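Aminopeptidase-like protein (Chaetomium thermophilum, PDB 5JM6) probably acts as a zinc-dependent aminopeptidase of the M18 family, removing residues from the N-termini of peptides, and assembles into a dodecamer. Local coordinates at residues A[70-75]-A[104-109]; A[178-183]-A[267-272]; A[316-321]-A[505-510]; A[357-362]-A[380-385]; A[434-439]-A[475-480]. One frame throughout, in Å; residues are numbered along the deposited sequence.

In the fold
Four of the five contacts belong to the domain built round the large mixed sheet. Interaction 1 and interaction 5 set helices on that sheet, one at a hairpin near one edge and the other near the zinc-bearing strands. Interaction 3 joins two helices of the same layer and touches both interaction 5 and interaction 4; the latter lies across the sheet. Interactions 3, 4 and 5 are buried; 1 and 2 only partly. Interaction 2 stands apart on the antiparallel sheet, its centre about 43 Å from that of interaction 5. Chemically, 2 and 5 are purely aliphatic, 1 sets a valine on a carbonyl oxygen, and 3 and 4 mix methyl groups with oxygen atoms.

Interaction 1 of 5, residues A[70-75]-A[104-109]; sequences HVVDYC and FTTRNG
Val-72 and the backbone carbonyl of Gly-109 carry most of this contact, and it is one of van der Waals packing. O of Gly-109 lies against the outward side of the valine's branch point, 3.2 Å from Val-72 CB and almost equally far from its two methyl groups, with Val-72 CG1 at 3.4 Å and CG2 at 3.5 Å from the same oxygen. A second, looser touch involves Thr-106, a strand residue whose CB is directed to the helix: with Val-72 CG1 opposite the backbone N (chi1 162°), that branch comes to 4.2 Å from Thr-106 OG1. A branched aliphatic residue suits this place, since Val-72 also packs on Ile-112 and Ile-134. Trimming this side chain to alanine would probably open a gap beside Gly-109 O and the two isoleucines.

In the backbone, Asn-108 and Gly-109 both have positive phi (60° and 65°), which asparagine and glycine tolerate well; the tight reversal ends strand 102-107 and leads into strand 111-117. Asn-108 OD1 in turn is hydrogen-bonded to Lys-473 NZ of a neighbouring subunit. Helix 68-81 thus lies over a beta-hairpin at one end of the mixed sheet, a helix-on-sheet layer of the alpha/beta/alpha sandwich of the zinc peptidase domain.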
# COMPACT_ATOMS: atom_id res chain seq x y z
N HIS A 70 28.06 -42.25 12.70
CA HIS A 70 27.71 -43.63 12.42
C HIS A 70 28.17 -44.03 11.02
O HIS A 70 28.59 -45.16 10.80
CB HIS A 70 26.21 -43.86 12.58
CG HIS A 70 25.74 -43.84 14.00
ND1 HIS A 70 25.47 -42.68 14.68
CD2 HIS A 70 25.52 -44.85 14.87
CE1 HIS A 70 25.09 -42.97 15.91
NE2 HIS A 70 25.11 -44.28 16.05
N VAL A 71 28.10 -43.09 10.09
CA VAL A 71 28.45 -43.37 8.71
C VAL A 71 29.93 -43.73 8.56
O VAL A 71 30.28 -44.70 7.89
CB VAL A 71 28.11 -42.19 7.79
CG1 VAL A 71 28.62 -42.44 6.37
CG2 VAL A 71 26.61 -41.97 7.78
N VAL A 72 30.80 -42.95 9.20
CA VAL A 72 32.23 -43.24 9.14
C VAL A 72 32.53 -44.57 9.84
O VAL A 72 33.35 -45.36 9.36
CB VAL A 72 33.07 -42.11 9.76
CG1 VAL A 72 34.47 -42.59 10.11
CG2 VAL A 72 33.13 -40.94 8.80
N ASP A 73 31.84 -44.83 10.95
CA ASP A 73 32.02 -46.09 11.66
C ASP A 73 31.55 -47.27 10.80
O ASP A 73 32.15 -48.35 10.84
CB ASP A 73 31.26 -46.07 12.98
CG ASP A 73 31.49 -47.32 13.81
OD1 ASP A 73 32.64 -47.51 14.28
OD2 ASP A 73 30.54 -48.11 13.99
N TYR A 74 30.50 -47.06 10.02
CA TYR A 74 29.98 -48.07 9.10
C TYR A 74 30.99 -48.37 8.00
O TYR A 74 31.27 -49.53 7.71
CB TYR A 74 28.65 -47.59 8.50
CG TYR A 74 28.11 -48.40 7.33
CD1 TYR A 74 28.52 -48.15 6.03
CD2 TYR A 74 27.15 -49.39 7.53
CE1 TYR A 74 28.02 -48.87 4.96
CE2 TYR A 74 26.64 -50.11 6.47
CZ TYR A 74 27.08 -49.85 5.19
OH TYR A 74 26.57 -50.57 4.13
N CYS A 75 31.52 -47.32 7.39
CA CYS A 75 32.50 -47.46 6.33
C CYS A 75 33.78 -48.09 6.87
O CYS A 75 34.41 -48.91 6.20
CB CYS A 75 32.81 -46.11 5.69
SG CYS A 75 31.38 -45.32 4.93
N PHE A 104 42.85 -46.59 4.22
CA PHE A 104 41.92 -45.50 4.52
C PHE A 104 42.44 -44.62 5.64
O PHE A 104 43.27 -45.04 6.44
CB PHE A 104 40.53 -46.04 4.87
CG PHE A 104 40.44 -46.71 6.22
CD1 PHE A 104 40.70 -48.06 6.35
CD2 PHE A 104 40.08 -45.99 7.35
CE1 PHE A 104 40.62 -48.68 7.59
CE2 PHE A 104 40.00 -46.60 8.59
CZ PHE A 104 40.26 -47.95 8.70
N THR A 105 41.93 -43.39 5.70
CA THR A 105 42.30 -42.46 6.76
C THR A 105 41.06 -41.68 7.22
O THR A 105 40.11 -41.49 6.46
CB THR A 105 43.43 -41.50 6.30
OG1 THR A 105 44.62 -42.27 6.08
CG2 THR A 105 43.74 -40.43 7.33
N THR A 106 41.11 -41.25 8.47
CA THR A 106 39.98 -40.66 9.16
C THR A 106 40.35 -39.29 9.73
O THR A 106 41.49 -39.06 10.11
CB THR A 106 39.51 -41.61 10.29
OG1 THR A 106 38.69 -42.64 9.73
CG2 THR A 106 38.74 -40.88 11.38
N ARG A 107 39.38 -38.38 9.74
CA ARG A 107 39.55 -37.10 10.41
C ARG A 107 38.30 -36.78 11.23
O ARG A 107 37.19 -36.73 10.69
CB ARG A 107 39.85 -36.00 9.40
CG ARG A 107 40.41 -34.72 10.01
CD ARG A 107 40.84 -33.73 8.93
NE ARG A 107 42.16 -34.04 8.39
CZ ARG A 107 42.86 -33.20 7.63
NH1 ARG A 107 42.38 -32.01 7.33
NH2 ARG A 107 44.05 -33.57 7.18
N ASN A 108 38.48 -36.61 12.54
CA ASN A 108 37.41 -36.28 13.49
C ASN A 108 36.31 -37.34 13.54
O ASN A 108 35.23 -37.13 14.10
CB ASN A 108 36.84 -34.89 13.12
CG ASN A 108 35.68 -34.46 14.01
OD1 ASN A 108 35.86 -34.16 15.19
ND2 ASN A 108 34.48 -34.41 13.43
N GLY A 109 36.60 -38.53 13.02
CA GLY A 109 35.63 -39.61 13.01
C GLY A 109 34.41 -39.30 12.16
O GLY A 109 33.45 -40.08 12.15

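Interaction 2 of 5, residues A[178-183]-A[267-272]; sequences GRVIVK and SQLGLS
A Schellman motif ends helix 259-268, and the two leucines flanking its glycine, Leu-269 and Leu-271, pack on Val-180 and Val-182 of strand 174-183. Gly-270 takes the positive phi of 68° that the motif needs, a conformation glycine adopts easily, and its N bonds back to Ser-267 O at 3.0 Å. CD1 of Leu-269 is the shared atom: it lies 3.9 Å from Val-180 CG2 and 3.9 Å from Val-182 CG2, so one methyl group bridges two strand residues. The side chains of Leu-269 and Val-180 meet at a slant, whereas Leu-269 and Val-182 run past each other in opposite senses.

The strand belongs to the six-stranded antiparallel sheet, probably the counterpart of the dimerisation domain of M18 relatives. Its alternation sends Val-180 and Val-182 to the helix, and Arg-179 and Ile-181 to the other face. There Arg-179 forms salt bridges to Glu-281 and to Asp-429 of a neighbouring subunit, while Ile-181 packs on Trp-517 of that subunit.

Beyond the turn, Leu-271 and Val-182 reach toward each other tip to tip. With its CG opposite the carbonyl carbon (chi1 -72°), Leu-271 places CD2 4.1 Å from Val-182 CG1.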
# COMPACT_ATOMS: atom_id res chain seq x y z
N GLY A 178 24.40 -39.83 18.34
CA GLY A 178 25.62 -39.07 18.14
C GLY A 178 26.77 -39.70 18.88
O GLY A 178 26.77 -40.90 19.16
N ARG A 179 27.75 -38.88 19.21
CA ARG A 179 28.91 -39.35 19.95
C ARG A 179 28.98 -38.75 21.34
O ARG A 179 28.51 -37.63 21.58
CB ARG A 179 30.18 -39.04 19.18
CG ARG A 179 30.43 -37.56 19.00
CD ARG A 179 31.81 -37.35 18.44
NE ARG A 179 32.11 -35.94 18.23
CZ ARG A 179 33.17 -35.51 17.56
NH1 ARG A 179 34.01 -36.38 17.03
NH2 ARG A 179 33.38 -34.21 17.41
N VAL A 180 29.58 -39.50 22.26
CA VAL A 180 29.77 -39.05 23.63
C VAL A 180 31.26 -39.03 23.96
O VAL A 180 31.98 -39.97 23.61
CB VAL A 180 29.04 -39.95 24.64
CG1 VAL A 180 29.08 -39.35 26.03
CG2 VAL A 180 27.60 -40.18 24.20
N ILE A 181 31.72 -37.98 24.62
CA ILE A 181 33.10 -37.93 25.05
C ILE A 181 33.17 -38.48 26.47
O ILE A 181 32.76 -37.82 27.42
CB ILE A 181 33.66 -36.50 24.98
CG1 ILE A 181 33.31 -35.86 23.63
CG2 ILE A 181 35.16 -36.50 25.19
CD1 ILE A 181 33.90 -36.59 22.44
N VAL A 182 33.71 -39.68 26.59
CA VAL A 182 33.67 -40.42 27.84
C VAL A 182 35.05 -40.46 28.48
O VAL A 182 36.07 -40.50 27.79
CB VAL A 182 33.14 -41.87 27.61
CG1 VAL A 182 33.67 -42.86 28.65
CG2 VAL A 182 31.62 -41.88 27.58
N LYS A 183 35.07 -40.44 29.81
CA LYS A 183 36.30 -40.61 30.55
C LYS A 183 36.38 -42.05 31.03
O LYS A 183 35.64 -42.45 31.93
CB LYS A 183 36.35 -39.65 31.73
CG LYS A 183 37.69 -39.59 32.41
CD LYS A 183 38.72 -39.14 31.40
CE LYS A 183 39.72 -38.17 31.99
NZ LYS A 183 40.86 -37.93 31.06
N SER A 267 23.17 -45.58 30.47
CA SER A 267 22.86 -47.01 30.45
C SER A 267 23.27 -47.62 29.11
O SER A 267 23.79 -48.73 29.07
CB SER A 267 21.37 -47.25 30.71
OG SER A 267 20.64 -47.29 29.50
N GLN A 268 23.03 -46.89 28.02
CA GLN A 268 23.41 -47.34 26.69
C GLN A 268 24.90 -47.60 26.59
O GLN A 268 25.35 -48.48 25.86
CB GLN A 268 23.00 -46.32 25.62
CG GLN A 268 21.56 -45.89 25.67
CD GLN A 268 20.65 -46.75 24.82
OE1 GLN A 268 21.09 -47.33 23.82
NE2 GLN A 268 19.39 -46.84 25.20
N LEU A 269 25.68 -46.80 27.31
CA LEU A 269 27.13 -46.93 27.27
C LEU A 269 27.67 -47.77 28.44
O LEU A 269 28.88 -47.98 28.54
CB LEU A 269 27.78 -45.56 27.26
CG LEU A 269 27.38 -44.47 26.27
CD1 LEU A 269 28.04 -43.16 26.66
CD2 LEU A 269 27.76 -44.87 24.86
N GLY A 270 26.78 -48.23 29.32
CA GLY A 270 27.19 -49.05 30.45
C GLY A 270 28.01 -48.30 31.49
O GLY A 270 29.01 -48.82 31.99
N LEU A 271 27.59 -47.08 31.80
CA LEU A 271 28.25 -46.25 32.80
C LEU A 271 27.27 -45.86 33.91
O LEU A 271 26.07 -45.77 33.69
CB LEU A 271 28.82 -44.98 32.17
CG LEU A 271 30.07 -45.12 31.29
CD1 LEU A 271 29.67 -45.12 29.86
CD2 LEU A 271 30.99 -43.95 31.54
N SER A 272 27.80 -45.62 35.11
CA SER A 272 26.98 -45.26 36.26
C SER A 272 27.14 -43.78 36.62
O SER A 272 26.14 -43.07 36.77
CB SER A 272 27.29 -46.14 37.47
OG SER A 272 28.59 -45.91 37.98

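Interaction 3 of 5, residues A[316-321]-A[505-510]; sequences MALLHA and GFLDFW
In Leu-507 a chi1 of -62° turns CG away from the carbonyl carbon, and a chi2 of 169° sets CD1 anti to CA, at full reach from its own helix, where it meets Ala-317 and Leu-318. Asp-508 has a similar first torsion (-71°), which swings its carboxylate to Ala-321. The contact is helix on helix: 305-320 and 495-514 are neighbours in one layer of the alpha/beta/alpha sandwich, and Leu-507 also rests on Ile-130 of the sheet beneath.

CD1 of Leu-507 sits over the backbone of the partner helix, 4.1 Å from Leu-318 N, with Ala-317 CB at 4.4 Å from it and Leu-318 CD1 at 4.3 Å. Ala-317 has only a methyl group here, which allows this approach to the main chain.

Toward Ala-321 the chemistry turns polar. OD1 of Asp-508 accepts a hydrogen bond from Lys-322 N and forms a salt bridge with Lys-331 NZ, and OD2 pairs with Lys-504, whose NZ also bonds to His-320 O. An aspartate suits the spot, where several donors gather and would be expected to favour its charged form. The small side chain of Ala-321 packs against this carboxylate, its CB 3.4 Å from Asp-508 OD1.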
# COMPACT_ATOMS: atom_id res chain seq x y z
N MET A 316 30.49 -48.03 -2.03
CA MET A 316 30.27 -49.40 -2.51
C MET A 316 30.98 -49.65 -3.83
O MET A 316 31.43 -50.76 -4.10
CB MET A 316 28.77 -49.69 -2.65
CG MET A 316 28.00 -49.75 -1.34
SD MET A 316 28.51 -51.08 -0.22
CE MET A 316 27.95 -52.53 -1.12
N ALA A 317 31.08 -48.62 -4.67
CA ALA A 317 31.80 -48.75 -5.93
C ALA A 317 33.26 -49.09 -5.68
O ALA A 317 33.83 -49.95 -6.35
CB ALA A 317 31.69 -47.48 -6.74
N LEU A 318 33.87 -48.42 -4.70
CA LEU A 318 35.25 -48.71 -4.34
C LEU A 318 35.39 -50.16 -3.87
O LEU A 318 36.28 -50.87 -4.31
CB LEU A 318 35.74 -47.75 -3.26
CG LEU A 318 37.23 -47.87 -2.92
CD1 LEU A 318 38.07 -47.62 -4.17
CD2 LEU A 318 37.62 -46.91 -1.82
N LEU A 319 34.50 -50.59 -2.98
CA LEU A 319 34.53 -51.96 -2.48
C LEU A 319 34.34 -52.98 -3.59
O LEU A 319 34.83 -54.11 -3.50
CB LEU A 319 33.47 -52.17 -1.40
CG LEU A 319 33.66 -51.48 -0.04
CD1 LEU A 319 32.62 -51.96 0.95
CD2 LEU A 319 35.07 -51.71 0.50
N HIS A 320 33.60 -52.61 -4.63
CA HIS A 320 33.32 -53.52 -5.74
C HIS A 320 34.21 -53.32 -6.97
O HIS A 320 34.01 -53.98 -7.99
CB HIS A 320 31.85 -53.43 -6.13
CG HIS A 320 30.93 -54.08 -5.16
ND1 HIS A 320 30.33 -55.30 -5.39
CD2 HIS A 320 30.51 -53.69 -3.93
CE1 HIS A 320 29.58 -55.63 -4.36
NE2 HIS A 320 29.67 -54.67 -3.45
N ALA A 321 35.17 -52.40 -6.89
CA ALA A 321 36.02 -52.10 -8.05
C ALA A 321 36.97 -53.25 -8.37
O ALA A 321 37.30 -54.06 -7.50
CB ALA A 321 36.79 -50.82 -7.81
N GLY A 505 32.12 -48.06 -12.74
CA GLY A 505 32.52 -47.91 -14.12
C GLY A 505 33.61 -46.87 -14.27
O GLY A 505 34.57 -47.06 -15.02
N PHE A 506 33.47 -45.76 -13.55
CA PHE A 506 34.45 -44.68 -13.61
C PHE A 506 35.80 -45.11 -13.04
O PHE A 506 36.83 -44.98 -13.71
CB PHE A 506 33.92 -43.45 -12.86
CG PHE A 506 34.98 -42.44 -12.54
CD1 PHE A 506 35.49 -41.60 -13.52
CD2 PHE A 506 35.45 -42.31 -11.24
CE1 PHE A 506 36.46 -40.67 -13.21
CE2 PHE A 506 36.42 -41.38 -10.93
CZ PHE A 506 36.93 -40.56 -11.92
N LEU A 507 35.81 -45.63 -11.82
CA LEU A 507 37.06 -46.05 -11.19
C LEU A 507 37.75 -47.14 -12.02
O LEU A 507 38.97 -47.13 -12.16
CB LEU A 507 36.81 -46.55 -9.76
CG LEU A 507 36.24 -45.53 -8.77
CD1 LEU A 507 35.81 -46.21 -7.49
CD2 LEU A 507 37.23 -44.41 -8.47
N ASP A 508 36.97 -48.05 -12.59
CA ASP A 508 37.56 -49.14 -13.36
C ASP A 508 38.04 -48.70 -14.75
O ASP A 508 39.06 -49.20 -15.23
CB ASP A 508 36.56 -50.30 -13.51
CG ASP A 508 36.33 -51.04 -12.21
OD1 ASP A 508 37.02 -50.75 -11.21
OD2 ASP A 508 35.46 -51.94 -12.18
N PHE A 509 37.30 -47.82 -15.41
CA PHE A 509 37.63 -47.45 -16.78
C PHE A 509 38.37 -46.12 -17.02
O PHE A 509 38.74 -45.84 -18.15
CB PHE A 509 36.36 -47.44 -17.63
CG PHE A 509 35.86 -48.81 -17.98
CD1 PHE A 509 36.57 -49.62 -18.85
CD2 PHE A 509 34.67 -49.28 -17.46
CE1 PHE A 509 36.11 -50.88 -19.18
CE2 PHE A 509 34.20 -50.54 -17.79
CZ PHE A 509 34.93 -51.34 -18.65
N TRP A 510 38.59 -45.33 -15.97
CA TRP A 510 39.17 -44.00 -16.19
C TRP A 510 40.52 -44.05 -16.90
O TRP A 510 40.75 -43.32 -17.86
CB TRP A 510 39.33 -43.24 -14.87
CG TRP A 510 40.39 -42.18 -14.96
CD1 TRP A 510 41.58 -42.16 -14.31
CD2 TRP A 510 40.36 -41.00 -15.78
NE1 TRP A 510 42.30 -41.04 -14.65
CE2 TRP A 510 41.57 -40.31 -15.55
CE3 TRP A 510 39.43 -40.45 -16.67
CZ2 TRP A 510 41.87 -39.11 -16.19
CZ3 TRP A 510 39.73 -39.26 -17.29
CH2 TRP A 510 40.94 -38.60 -17.05

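Interaction 4 of 5, residues A[357-362]-A[380-385]; sequences TIERIL and QTYARS
The ring of Tyr-382 is approached obliquely by Ile-358, whose CG2 lies 4.1 Å from both CE1 and OH of the tyrosine. Met-470 and Val-472 also touch the tyrosine side chain, with Asn-352 of a neighbouring subunit packing on it as well. The second flat group is the carbonyl of Thr-381, with a donor on each face: Ser-385 OG at 2.8 Å from Thr-381 O, lifted 43° out of the plane at a C=O...O angle of 130°, and Arg-384 N on the opposite face. Together they grip the oxygen, and Ser-385 OG is also hydrogen-bonded to Ile-127 N of the central sheet.

The short, weakly bonded helix near 380-383 lies against helix 353-368 in the layer of the alpha/beta/alpha sandwich across the sheet from helix 495-514. Ile-358 itself packs on Ile-127 and Met-129, so its branched side chain meets the sheet as well as Tyr-382.

Farther along, Leu-362 and Thr-381 pass each other in opposite directions. With CG opposite the backbone N (chi1 178°), the leucine brings CD2 to 3.6 Å from Thr-381 OG1, a hydroxyl hydrogen-bonded to Ile-377 O.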
# COMPACT_ATOMS: atom_id res chain seq x y z
N THR A 357 46.56 -35.61 2.01
CA THR A 357 46.57 -37.07 2.00
C THR A 357 47.18 -37.59 0.71
O THR A 357 48.00 -38.51 0.72
CB THR A 357 45.15 -37.64 2.17
OG1 THR A 357 44.68 -37.36 3.49
CG2 THR A 357 45.14 -39.14 1.94
N ILE A 358 46.79 -36.99 -0.41
CA ILE A 358 47.32 -37.38 -1.71
C ILE A 358 48.82 -37.14 -1.78
O ILE A 358 49.58 -37.99 -2.24
CB ILE A 358 46.60 -36.65 -2.86
CG1 ILE A 358 45.15 -37.13 -2.94
CG2 ILE A 358 47.33 -36.85 -4.18
CD1 ILE A 358 44.55 -37.08 -4.31
N GLU A 359 49.26 -35.98 -1.29
CA GLU A 359 50.69 -35.66 -1.29
C GLU A 359 51.47 -36.67 -0.45
O GLU A 359 52.53 -37.13 -0.86
CB GLU A 359 50.92 -34.24 -0.77
CG GLU A 359 50.31 -33.16 -1.66
CD GLU A 359 50.62 -31.75 -1.19
OE1 GLU A 359 51.56 -31.59 -0.38
OE2 GLU A 359 49.94 -30.81 -1.65
N ARG A 360 50.93 -37.02 0.71
CA ARG A 360 51.54 -38.03 1.57
C ARG A 360 51.71 -39.37 0.87
O ARG A 360 52.76 -40.00 0.97
CB ARG A 360 50.72 -38.23 2.83
CG ARG A 360 50.92 -37.21 3.92
CD ARG A 360 51.02 -37.99 5.21
NE ARG A 360 50.31 -37.37 6.32
CZ ARG A 360 50.35 -37.84 7.56
NH1 ARG A 360 51.07 -38.92 7.82
NH2 ARG A 360 49.67 -37.24 8.53
N ILE A 361 50.66 -39.81 0.19
CA ILE A 361 50.70 -41.07 -0.55
C ILE A 361 51.80 -41.03 -1.60
O ILE A 361 52.62 -41.94 -1.69
CB ILE A 361 49.36 -41.38 -1.23
CG1 ILE A 361 48.23 -41.45 -0.21
CG2 ILE A 361 49.45 -42.69 -2.00
CD1 ILE A 361 46.85 -41.43 -0.84
N LEU A 362 51.81 -39.95 -2.38
CA LEU A 362 52.78 -39.82 -3.45
C LEU A 362 54.21 -39.74 -2.92
O LEU A 362 55.11 -40.41 -3.43
CB LEU A 362 52.46 -38.59 -4.30
CG LEU A 362 53.45 -38.31 -5.43
CD1 LEU A 362 53.59 -39.52 -6.33
CD2 LEU A 362 52.99 -37.10 -6.22
N GLN A 380 52.00 -33.77 -12.31
CA GLN A 380 52.00 -34.78 -13.36
C GLN A 380 50.93 -35.76 -12.94
O GLN A 380 50.15 -36.24 -13.76
CB GLN A 380 53.36 -35.47 -13.51
CG GLN A 380 54.45 -34.61 -14.10
CD GLN A 380 55.72 -35.39 -14.39
OE1 GLN A 380 55.70 -36.35 -15.16
NE2 GLN A 380 56.82 -35.00 -13.76
N THR A 381 50.89 -36.04 -11.64
CA THR A 381 49.85 -36.87 -11.06
C THR A 381 48.48 -36.24 -11.27
O THR A 381 47.56 -36.88 -11.78
CB THR A 381 50.08 -37.11 -9.56
OG1 THR A 381 51.37 -37.71 -9.36
CG2 THR A 381 49.01 -38.01 -8.99
N TYR A 382 48.34 -34.98 -10.87
CA TYR A 382 47.07 -34.29 -11.00
C TYR A 382 46.62 -34.21 -12.46
O TYR A 382 45.43 -34.36 -12.75
CB TYR A 382 47.16 -32.88 -10.39
CG TYR A 382 47.14 -32.87 -8.87
CD1 TYR A 382 46.47 -33.85 -8.15
CD2 TYR A 382 47.79 -31.87 -8.15
CE1 TYR A 382 46.45 -33.84 -6.76
CE2 TYR A 382 47.77 -31.85 -6.77
CZ TYR A 382 47.10 -32.83 -6.08
OH TYR A 382 47.07 -32.82 -4.70
N ALA A 383 47.56 -34.01 -13.38
CA ALA A 383 47.23 -33.90 -14.80
C ALA A 383 46.72 -35.22 -15.39
O ALA A 383 46.07 -35.22 -16.43
CB ALA A 383 48.44 -33.42 -15.58
N ARG A 384 47.05 -36.33 -14.75
CA ARG A 384 46.56 -37.63 -15.20
C ARG A 384 45.32 -38.08 -14.42
O ARG A 384 44.86 -39.20 -14.58
CB ARG A 384 47.67 -38.68 -15.09
CG ARG A 384 48.90 -38.34 -15.90
CD ARG A 384 49.86 -39.51 -16.03
NE ARG A 384 51.24 -39.08 -15.86
CZ ARG A 384 52.08 -38.82 -16.86
NH1 ARG A 384 51.68 -38.94 -18.12
NH2 ARG A 384 53.32 -38.44 -16.60
N SER A 385 44.81 -37.19 -13.57
CA SER A 385 43.69 -37.57 -12.72
C SER A 385 42.35 -37.06 -13.23
O SER A 385 42.27 -36.31 -14.20
CB SER A 385 43.93 -37.03 -11.30
OG SER A 385 45.08 -37.63 -10.73

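Interaction 5 of 5, residues A[434-439]-A[475-480]; sequences AILDRI and ADVGIP
Helix segment 434-439 lies on strand 475-478 with the CA atoms of Leu-436 and Ala-475, the nearest pair, 8.5 Å apart, a spacing that leaves room for one layer of side chains. Leu-436 reaches across it. A chi1 of -60° tucks its CG beside the backbone N, and with chi2 at 172° the CD1 branch points on past CG to the strand. There CD1 lies 3.5 Å from Ala-475 CB and 3.7 Å from Val-477 CG2, lodged over two residues of alternate position whose side chains leave the strand on the same face. The side chains of Leu-436 and Val-477 are skewed to each other; Ala-475, with only its methyl group, suits a place where the leucine presses near the strand.

Strand 473-481 is an inner strand of the mixed sheet, parallel to 386-394 and antiparallel to 417-419, and helix 430-443 is part of one helical layer of the alpha/beta/alpha sandwich. The same layer includes helix 495-514, whose Phe-502 touches Val-477. From the adjoining strand of the sheet, Phe-386 packs on Leu-436. Asp-476, between the two contact residues, faces the other way, and its N bonds to Thr-428 OG1.

The pocket of zinc ligands is not far off. The side chain of Val-477 is about 8 Å from that of Asp-391, which binds zinc, and about 12 Å from a bound zinc ion.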
# COMPACT_ATOMS: atom_id res chain seq x y z
N ALA A 434 32.33 -35.73 -22.26
CA ALA A 434 32.82 -36.68 -23.24
C ALA A 434 33.42 -37.91 -22.56
O ALA A 434 33.19 -39.04 -22.98
CB ALA A 434 33.85 -36.03 -24.15
N ILE A 435 34.18 -37.67 -21.49
CA ILE A 435 34.81 -38.75 -20.74
C ILE A 435 33.78 -39.63 -20.03
O ILE A 435 33.83 -40.86 -20.15
CB ILE A 435 35.80 -38.19 -19.69
CG1 ILE A 435 36.94 -37.45 -20.38
CG2 ILE A 435 36.34 -39.31 -18.81
CD1 ILE A 435 37.69 -36.51 -19.47
N LEU A 436 32.85 -39.02 -19.31
CA LEU A 436 31.90 -39.79 -18.52
C LEU A 436 30.81 -40.43 -19.38
O LEU A 436 30.27 -41.47 -19.01
CB LEU A 436 31.25 -38.91 -17.44
CG LEU A 436 32.15 -38.25 -16.40
CD1 LEU A 436 31.32 -37.30 -15.57
CD2 LEU A 436 32.83 -39.27 -15.50
N ASP A 437 30.48 -39.82 -20.51
CA ASP A 437 29.59 -40.49 -21.46
C ASP A 437 30.28 -41.71 -22.03
O ASP A 437 29.65 -42.75 -22.26
CB ASP A 437 29.16 -39.54 -22.59
CG ASP A 437 27.97 -38.69 -22.20
OD1 ASP A 437 27.43 -38.88 -21.09
OD2 ASP A 437 27.56 -37.83 -23.01
N ARG A 438 31.59 -41.60 -22.24
CA ARG A 438 32.39 -42.71 -22.76
C ARG A 438 32.51 -43.83 -21.73
O ARG A 438 32.38 -45.00 -22.07
CB ARG A 438 33.77 -42.21 -23.18
CG ARG A 438 34.76 -43.31 -23.51
CD ARG A 438 34.40 -44.02 -24.80
NE ARG A 438 35.44 -44.97 -25.19
CZ ARG A 438 35.20 -46.13 -25.80
NH1 ARG A 438 33.95 -46.48 -26.09
NH2 ARG A 438 36.20 -46.93 -26.12
N ILE A 439 32.75 -43.47 -20.48
CA ILE A 439 32.81 -44.46 -19.42
C ILE A 439 31.45 -45.14 -19.26
O ILE A 439 31.37 -46.36 -19.11
CB ILE A 439 33.27 -43.84 -18.08
CG1 ILE A 439 34.80 -43.69 -18.10
CG2 ILE A 439 32.84 -44.69 -16.90
CD1 ILE A 439 35.39 -43.16 -16.82
N ALA A 475 34.08 -33.25 -12.88
CA ALA A 475 32.68 -33.11 -13.27
C ALA A 475 31.78 -33.20 -12.05
O ALA A 475 32.14 -33.85 -11.06
CB ALA A 475 32.30 -34.17 -14.28
N ASP A 476 30.63 -32.55 -12.10
CA ASP A 476 29.62 -32.75 -11.07
C ASP A 476 28.57 -33.74 -11.53
O ASP A 476 27.98 -33.62 -12.60
CB ASP A 476 28.94 -31.45 -10.65
CG ASP A 476 29.73 -30.70 -9.61
OD1 ASP A 476 30.85 -30.25 -9.91
OD2 ASP A 476 29.26 -30.65 -8.45
N VAL A 477 28.34 -34.72 -10.67
CA VAL A 477 27.58 -35.89 -11.01
C VAL A 477 26.58 -36.15 -9.89
O VAL A 477 26.91 -35.98 -8.72
CB VAL A 477 28.53 -37.09 -11.23
CG1 VAL A 477 27.83 -38.39 -11.09
CG2 VAL A 477 29.21 -36.98 -12.58
N GLY A 478 25.36 -36.54 -10.23
CA GLY A 478 24.41 -36.82 -9.17
C GLY A 478 23.32 -37.82 -9.49
O GLY A 478 22.90 -37.98 -10.64
N ILE A 479 22.86 -38.48 -8.44
CA ILE A 479 21.74 -39.39 -8.52
C ILE A 479 20.49 -38.58 -8.26
O ILE A 479 20.43 -37.82 -7.29
CB ILE A 479 21.88 -40.54 -7.50
CG1 ILE A 479 23.23 -41.25 -7.69
CG2 ILE A 479 20.73 -41.52 -7.61
CD1 ILE A 479 23.48 -42.39 -6.72
N PRO A 480 19.49 -38.70 -9.15
CA PRO A 480 18.30 -37.84 -9.05
C PRO A 480 17.47 -38.13 -7.82
O PRO A 480 17.41 -39.27 -7.35
CB PRO A 480 17.53 -38.18 -10.33
CG PRO A 480 17.97 -39.55 -10.69
CD PRO A 480 19.41 -39.62 -10.29